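Local coordinates for protein tannase (Lactobacillus plantarum, PDB 3WA7) that probably hydrolyses the galloyl ester bonds of tannins, as an alpha/beta-hydrolase of the tannase class, at residues A[67-72]-A[105-110]; A[156-161]-A[196-201]; A[211-216]-A[346-351]. One frame throughout, in Å; residues are numbered along the deposited sequence.

Contact 1: residues A[67-72]-A[105-110]; sequences APILMP and GYVVVA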
# COMPACT_ATOMS: atom_id res chain seq x y z
N ALA A 67 -18.65 8.95 -13.41
CA ALA A 67 -17.21 8.73 -13.45
C ALA A 67 -16.63 8.23 -12.13
O ALA A 67 -16.99 8.72 -11.06
CB ALA A 67 -16.50 10.01 -13.88
N PRO A 68 -15.73 7.24 -12.19
CA PRO A 68 -15.12 6.73 -10.96
C PRO A 68 -14.26 7.84 -10.40
O PRO A 68 -13.77 8.69 -11.15
CB PRO A 68 -14.27 5.56 -11.46
CG PRO A 68 -14.95 5.12 -12.71
CD PRO A 68 -15.34 6.42 -13.35
N ILE A 69 -14.07 7.86 -9.09
CA ILE A 69 -13.22 8.86 -8.47
C ILE A 69 -11.99 8.14 -7.92
O ILE A 69 -12.06 7.46 -6.90
CB ILE A 69 -13.94 9.61 -7.33
CG1 ILE A 69 -15.15 10.36 -7.89
CG2 ILE A 69 -12.99 10.60 -6.66
CD1 ILE A 69 -15.95 11.12 -6.84
N LEU A 70 -10.88 8.27 -8.63
CA LEU A 70 -9.63 7.64 -8.22
C LEU A 70 -8.99 8.52 -7.16
O LEU A 70 -8.87 9.73 -7.36
CB LEU A 70 -8.68 7.51 -9.41
CG LEU A 70 -7.38 6.74 -9.18
CD1 LEU A 70 -7.68 5.25 -9.04
CD2 LEU A 70 -6.43 6.98 -10.35
N MSE A 71 -8.59 7.92 -6.04
CA MSE A 71 -7.96 8.68 -4.97
C MSE A 71 -6.61 8.07 -4.65
O MSE A 71 -6.47 7.25 -3.74
CB MSE A 71 -8.86 8.71 -3.73
CG MSE A 71 -10.15 9.49 -3.97
SE MSE A 71 -11.18 9.83 -2.37
CE MSE A 71 -10.13 11.29 -1.64
N PRO A 72 -5.58 8.47 -5.41
CA PRO A 72 -4.21 7.98 -5.22
C PRO A 72 -3.51 8.77 -4.13
O PRO A 72 -3.87 9.91 -3.85
CB PRO A 72 -3.59 8.22 -6.58
CG PRO A 72 -4.19 9.55 -6.96
CD PRO A 72 -5.65 9.40 -6.55
N GLY A 105 -11.18 8.97 -18.39
CA GLY A 105 -12.48 9.46 -17.95
C GLY A 105 -12.71 9.44 -16.45
O GLY A 105 -13.83 9.65 -15.99
N TYR A 106 -11.66 9.21 -15.67
CA TYR A 106 -11.80 9.18 -14.22
C TYR A 106 -11.60 10.56 -13.61
O TYR A 106 -10.82 11.36 -14.11
CB TYR A 106 -10.74 8.27 -13.58
CG TYR A 106 -10.69 6.85 -14.08
CD1 TYR A 106 -9.55 6.08 -13.88
CD2 TYR A 106 -11.77 6.28 -14.76
CE1 TYR A 106 -9.48 4.77 -14.34
CE2 TYR A 106 -11.71 4.97 -15.23
CZ TYR A 106 -10.56 4.22 -15.02
OH TYR A 106 -10.47 2.93 -15.48
N VAL A 107 -12.33 10.83 -12.54
CA VAL A 107 -12.16 12.08 -11.82
C VAL A 107 -11.06 11.68 -10.83
O VAL A 107 -11.03 10.53 -10.37
CB VAL A 107 -13.43 12.49 -11.06
CG1 VAL A 107 -13.10 13.53 -9.98
CG2 VAL A 107 -14.44 13.09 -12.04
N VAL A 108 -10.15 12.59 -10.52
CA VAL A 108 -9.07 12.26 -9.59
C VAL A 108 -9.00 13.25 -8.44
O VAL A 108 -8.94 14.46 -8.63
CB VAL A 108 -7.69 12.25 -10.30
CG1 VAL A 108 -6.59 11.89 -9.30
CG2 VAL A 108 -7.70 11.25 -11.46
N VAL A 109 -9.03 12.71 -7.22
CA VAL A 109 -8.91 13.55 -6.04
C VAL A 109 -7.65 13.05 -5.35
O VAL A 109 -7.60 11.93 -4.83
CB VAL A 109 -10.13 13.42 -5.11
CG1 VAL A 109 -9.92 14.24 -3.84
CG2 VAL A 109 -11.38 13.91 -5.83
N ALA A 110 -6.61 13.88 -5.38
CA ALA A 110 -5.32 13.53 -4.79
C ALA A 110 -5.12 14.31 -3.50
O ALA A 110 -4.88 15.52 -3.53
CB ALA A 110 -4.20 13.84 -5.77
O HOH W 1 -6.22 10.88 -2.61
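I69 and V107 sit side by side on two neighbouring parallel strands. V109 follows them on the same face. With CG1 of V109 anti to its backbone N (chi1 176°), the two methyl groups divide their contacts. V109 CG2 lies 3.8 Å from I69 CG2. V109 CG1 lies 3.7 Å from CE of M71, a selenomethionine in this labelled protein. M71 bends at its third torsion (77°), and this helps bring its end methyl alongside the valine. V143 of helix 131-145 packs on I69, M71 and V109. This is the tight part of the contact. Three backbone bonds hold it in register: V107 N to P68 O (2.9 Å), L70 N to V107 O (2.9 Å) and V109 N to L70 O (3.0 Å). L70 and V108 point to the other face, where A101 of helix 95-103 touches both. The far end is looser. P72 CD still meets V108 CG1 at 3.8 Å, but P72 CG and A110 CB are 4.5 Å apart. P72 has no N-H to give V109 O; a water donates to V109 O and P72 O instead. At the start of the pair, P68 CD meets Y106 CD2 at 3.8 Å, and Y106 OH reaches D465. G105 ends helix 95-103 in a Schellman motif. Strand 69-72, this helix and strand 107-111 form a beta-alpha-beta crossover, as expected in the central sheet of an alpha/beta-hydrolase.

Contact 2: residues A[156-161]-A[196-201]; sequences RIITNG and DIFAVS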
# COMPACT_ATOMS: atom_id res chain seq x y z
N ARG A 156 -18.27 5.48 -6.19
CA ARG A 156 -17.26 4.75 -6.95
C ARG A 156 -15.86 5.28 -6.65
O ARG A 156 -15.06 5.52 -7.57
CB ARG A 156 -17.56 4.87 -8.44
CG ARG A 156 -18.88 4.24 -8.84
CD ARG A 156 -18.86 2.72 -8.67
NE ARG A 156 -20.12 2.12 -9.12
CZ ARG A 156 -21.19 1.94 -8.34
NH1 ARG A 156 -21.17 2.30 -7.07
NH2 ARG A 156 -22.30 1.42 -8.86
N ILE A 157 -15.56 5.46 -5.37
CA ILE A 157 -14.25 5.93 -4.95
C ILE A 157 -13.32 4.72 -4.94
O ILE A 157 -13.64 3.69 -4.36
CB ILE A 157 -14.29 6.55 -3.53
CG1 ILE A 157 -15.06 7.87 -3.57
CG2 ILE A 157 -12.87 6.76 -3.02
CD1 ILE A 157 -15.22 8.53 -2.20
N ILE A 158 -12.18 4.86 -5.60
CA ILE A 158 -11.21 3.78 -5.68
C ILE A 158 -9.86 4.33 -5.26
O ILE A 158 -9.31 5.20 -5.92
CB ILE A 158 -11.10 3.23 -7.12
CG1 ILE A 158 -12.48 2.77 -7.59
CG2 ILE A 158 -10.11 2.07 -7.18
CD1 ILE A 158 -12.53 2.34 -9.03
N THR A 159 -9.34 3.82 -4.15
CA THR A 159 -8.05 4.29 -3.67
C THR A 159 -6.91 3.55 -4.35
O THR A 159 -7.09 2.44 -4.86
CB THR A 159 -7.91 4.10 -2.14
OG1 THR A 159 -8.29 2.77 -1.78
CG2 THR A 159 -8.77 5.11 -1.40
N ASN A 160 -5.75 4.19 -4.39
CA ASN A 160 -4.57 3.57 -4.99
C ASN A 160 -3.35 4.09 -4.27
O ASN A 160 -3.30 5.24 -3.83
CB ASN A 160 -4.48 3.90 -6.48
CG ASN A 160 -3.35 3.15 -7.16
OD1 ASN A 160 -3.19 1.94 -6.96
ND2 ASN A 160 -2.57 3.85 -7.97
N GLY A 161 -2.34 3.23 -4.15
CA GLY A 161 -1.12 3.64 -3.48
C GLY A 161 -0.09 2.54 -3.61
O GLY A 161 -0.44 1.40 -3.93
N ASP A 196 -16.42 4.87 3.80
CA ASP A 196 -16.30 3.56 3.19
C ASP A 196 -16.15 3.83 1.69
O ASP A 196 -16.69 4.81 1.18
CB ASP A 196 -17.55 2.71 3.46
CG ASP A 196 -18.82 3.34 2.92
OD1 ASP A 196 -19.36 2.83 1.91
OD2 ASP A 196 -19.28 4.34 3.50
N ILE A 197 -15.40 2.98 1.00
CA ILE A 197 -15.19 3.19 -0.43
C ILE A 197 -15.65 2.01 -1.28
O ILE A 197 -16.03 0.96 -0.76
CB ILE A 197 -13.70 3.49 -0.72
CG1 ILE A 197 -12.83 2.32 -0.26
CG2 ILE A 197 -13.30 4.79 -0.02
CD1 ILE A 197 -11.35 2.51 -0.54
N PHE A 198 -15.59 2.20 -2.59
CA PHE A 198 -16.02 1.19 -3.56
C PHE A 198 -15.01 0.10 -3.87
O PHE A 198 -15.35 -1.08 -3.90
CB PHE A 198 -16.42 1.90 -4.86
CG PHE A 198 -16.88 0.97 -5.95
CD1 PHE A 198 -18.07 0.27 -5.84
CD2 PHE A 198 -16.11 0.81 -7.10
CE1 PHE A 198 -18.51 -0.57 -6.86
CE2 PHE A 198 -16.54 -0.03 -8.14
CZ PHE A 198 -17.74 -0.72 -8.02
N ALA A 199 -13.76 0.48 -4.12
CA ALA A 199 -12.74 -0.50 -4.45
C ALA A 199 -11.36 -0.09 -4.00
O ALA A 199 -11.08 1.09 -3.79
CB ALA A 199 -12.75 -0.75 -5.96
N VAL A 200 -10.49 -1.08 -3.87
CA VAL A 200 -9.12 -0.87 -3.43
C VAL A 200 -8.08 -1.35 -4.44
O VAL A 200 -8.16 -2.48 -4.92
CB VAL A 200 -8.83 -1.63 -2.11
CG1 VAL A 200 -7.34 -1.58 -1.78
CG2 VAL A 200 -9.64 -1.02 -0.97
N SER A 201 -7.12 -0.49 -4.75
CA SER A 201 -6.01 -0.85 -5.61
C SER A 201 -4.79 -0.63 -4.72
O SER A 201 -4.62 0.44 -4.13
CB SER A 201 -5.91 0.06 -6.83
OG SER A 201 -4.71 -0.23 -7.53
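F198 and R156 stack at the start of this parallel strand pair. CB of F198 lies 3.3 Å from I157 O and also touches R156 CA. Its chi1 of 179° puts CG anti to the backbone N and lays one ring face against R156. R156 CD sits over the centre of the ring, 3.5 Å from its centroid, in a CH-pi contact with all six ring carbons around it. On one side of the ring, CD2 meets I158 CG1 near the ring plane. On the other, CD1 and CE1 meet R156 NH1, each at 3.9 Å. At the tip, CZ lies 3.9 Å from R156 NE. The guanidinium lies nearly flat on the ring, with planes at 16°, in an off-centre cation-pi contact. I157 O is gripped twice, by F198 N (3.0 Å) and A199 N (3.2 Å). Further along, T159 N bonds A199 O, and S201 N bonds T159 O. S201 OG then donates to N160 OD1 at 2.7 Å, from 42° out of the amide plane, while N160 ND2 is held by D454. G161, directly after N160, probably opens the nucleophile elbow. Helix 131-145 covers I157 and I197. Helix 457-468 covers I158, F198, A199 and S201 on the other face. Strand 410-414 is the neighbour of strand 199-203 on the side away from strand 157-160; its H410 and W411 touch A199 and V200.

Contact 3: residues A[211-216]-A[346-351]; sequences HADMAY and PAFDQL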
# COMPACT_ATOMS: atom_id res chain seq x y z
N HIS A 211 3.42 -8.63 12.26
CA HIS A 211 3.71 -10.02 11.93
C HIS A 211 4.67 -10.10 10.74
O HIS A 211 5.02 -11.20 10.30
CB HIS A 211 2.41 -10.76 11.57
CG HIS A 211 1.39 -10.73 12.66
ND1 HIS A 211 0.13 -10.20 12.48
CD2 HIS A 211 1.44 -11.15 13.95
CE1 HIS A 211 -0.55 -10.29 13.61
NE2 HIS A 211 0.22 -10.87 14.52
N ALA A 212 5.09 -8.94 10.25
CA ALA A 212 6.01 -8.87 9.11
C ALA A 212 7.41 -9.39 9.40
O ALA A 212 8.08 -9.89 8.50
CB ALA A 212 6.09 -7.44 8.59
N ASP A 213 7.86 -9.27 10.64
CA ASP A 213 9.19 -9.77 10.99
C ASP A 213 9.23 -11.28 10.89
O ASP A 213 10.18 -11.85 10.36
CB ASP A 213 9.59 -9.33 12.40
CG ASP A 213 9.94 -7.85 12.47
OD1 ASP A 213 10.62 -7.37 11.54
OD2 ASP A 213 9.54 -7.19 13.45
N MSE A 214 8.19 -11.94 11.41
CA MSE A 214 8.12 -13.39 11.36
C MSE A 214 8.03 -13.87 9.91
O MSE A 214 8.66 -14.86 9.54
CB MSE A 214 6.89 -13.90 12.12
CG MSE A 214 7.01 -13.80 13.62
SE MSE A 214 5.47 -14.58 14.48
CE MSE A 214 4.18 -13.24 14.02
N ALA A 215 7.25 -13.17 9.09
CA ALA A 215 7.10 -13.56 7.69
C ALA A 215 8.42 -13.39 6.94
O ALA A 215 8.78 -14.23 6.11
CB ALA A 215 6.01 -12.72 7.02
N TYR A 216 9.14 -12.32 7.24
CA TYR A 216 10.39 -12.05 6.55
C TYR A 216 11.42 -13.14 6.82
O TYR A 216 12.14 -13.57 5.91
CB TYR A 216 10.97 -10.70 6.97
CG TYR A 216 11.81 -10.05 5.89
CD1 TYR A 216 11.21 -9.46 4.78
CD2 TYR A 216 13.21 -10.07 5.95
CE1 TYR A 216 11.97 -8.90 3.75
CE2 TYR A 216 13.98 -9.51 4.93
CZ TYR A 216 13.36 -8.93 3.83
OH TYR A 216 14.11 -8.38 2.82
N PRO A 346 15.55 -7.68 13.29
CA PRO A 346 14.25 -7.84 12.63
C PRO A 346 14.18 -6.85 11.47
O PRO A 346 14.78 -5.78 11.54
CB PRO A 346 13.25 -7.50 13.74
CG PRO A 346 14.01 -7.81 15.01
CD PRO A 346 15.37 -7.26 14.70
N ALA A 347 13.46 -7.21 10.42
CA ALA A 347 13.35 -6.34 9.25
C ALA A 347 12.47 -5.11 9.46
O ALA A 347 12.67 -4.08 8.80
CB ALA A 347 12.83 -7.14 8.05
N PHE A 348 11.51 -5.19 10.37
CA PHE A 348 10.60 -4.08 10.62
C PHE A 348 10.70 -3.50 12.03
O PHE A 348 10.87 -2.29 12.19
CB PHE A 348 9.16 -4.51 10.33
CG PHE A 348 8.94 -4.93 8.90
CD1 PHE A 348 9.36 -6.18 8.45
CD2 PHE A 348 8.38 -4.04 7.98
CE1 PHE A 348 9.23 -6.54 7.10
CE2 PHE A 348 8.24 -4.39 6.64
CZ PHE A 348 8.67 -5.64 6.20
N ASP A 349 10.59 -4.34 13.05
CA ASP A 349 10.70 -3.84 14.41
C ASP A 349 12.15 -3.96 14.87
O ASP A 349 12.52 -4.91 15.56
CB ASP A 349 9.78 -4.61 15.35
CG ASP A 349 9.57 -3.89 16.67
OD1 ASP A 349 10.35 -2.96 16.97
OD2 ASP A 349 8.64 -4.25 17.42
N GLN A 350 12.97 -2.99 14.48
CA GLN A 350 14.38 -2.99 14.86
C GLN A 350 14.56 -2.87 16.36
O GLN A 350 13.83 -2.12 17.02
CB GLN A 350 15.12 -1.87 14.13
CG GLN A 350 15.63 -2.25 12.75
CD GLN A 350 16.91 -3.05 12.83
OE1 GLN A 350 17.93 -2.56 13.30
NE2 GLN A 350 16.86 -4.30 12.36
N LEU A 351 15.52 -3.60 16.91
CA LEU A 351 15.75 -3.58 18.34
C LEU A 351 16.17 -2.21 18.86
O LEU A 351 15.95 -1.89 20.03
CB LEU A 351 16.81 -4.62 18.73
CG LEU A 351 16.51 -6.06 18.29
CD1 LEU A 351 17.55 -6.99 18.89
CD2 LEU A 351 15.11 -6.46 18.74
O HOH W 2 12.78 -9.89 10.27
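CG of D213 is anti to its carbonyl carbon (chi1 -73°), and F348 CG is placed likewise (chi1 -61°). In D213 this carries the carboxylate to the loop backbone; in F348 it brings the ring to the helix. D213 OD1 accepts from F348 N at 2.6 Å, and D213 OD2 accepts from D349 N at 3.1 Å. Both oxygens use their syn lone pairs. One carboxylate thus holds two successive peptide N-H groups, leading into the inverse gamma turn centred on D349. Both segments lie in the long insertion between strands 199-203 and 410-414, consistent with a lid region of an alpha/beta-hydrolase. Replacing D213 by an alanine would probably leave both N-H groups without their acceptor and the turn less firmly fixed. A212 CB sits over one face of the F348 ring, 3.6 Å from its centroid. D213 OD1 lies in plane at the same ring's edge. A347 CB covers one face of Y216, toward the rim, with CD2 closest at 3.6 Å. The Y216 hydroxyl bonds R420 O and the backbone N of M342 and K343. A water joins A347 N to D213 O. The D349 carboxylate turns elsewhere, to T372, F371, H370 and N358.

In the fold
From the N terminus, contact 1 closes first. It ties strand 69-72 to strand 107-111 around a loop that holds helix 95-103. Contact 2 follows, joining strands 157-160 and 199-203 around helices 164-174 and 182-188. Contact 3 comes last. It closes a loop of about 130 residues, from helix 209-220 to the segment 346-351. The three are in series, so none nests in or crosses another. Contacts 1 and 2 share the central sheet: M71 N and I158 O, and I158 N and I69 O, probably bond between neighbouring strands. Contact 3 lies about 28 Å from contact 2, centre to centre. It ties the first helix after strand 199-203 to a loop much later, still before strand 410-414.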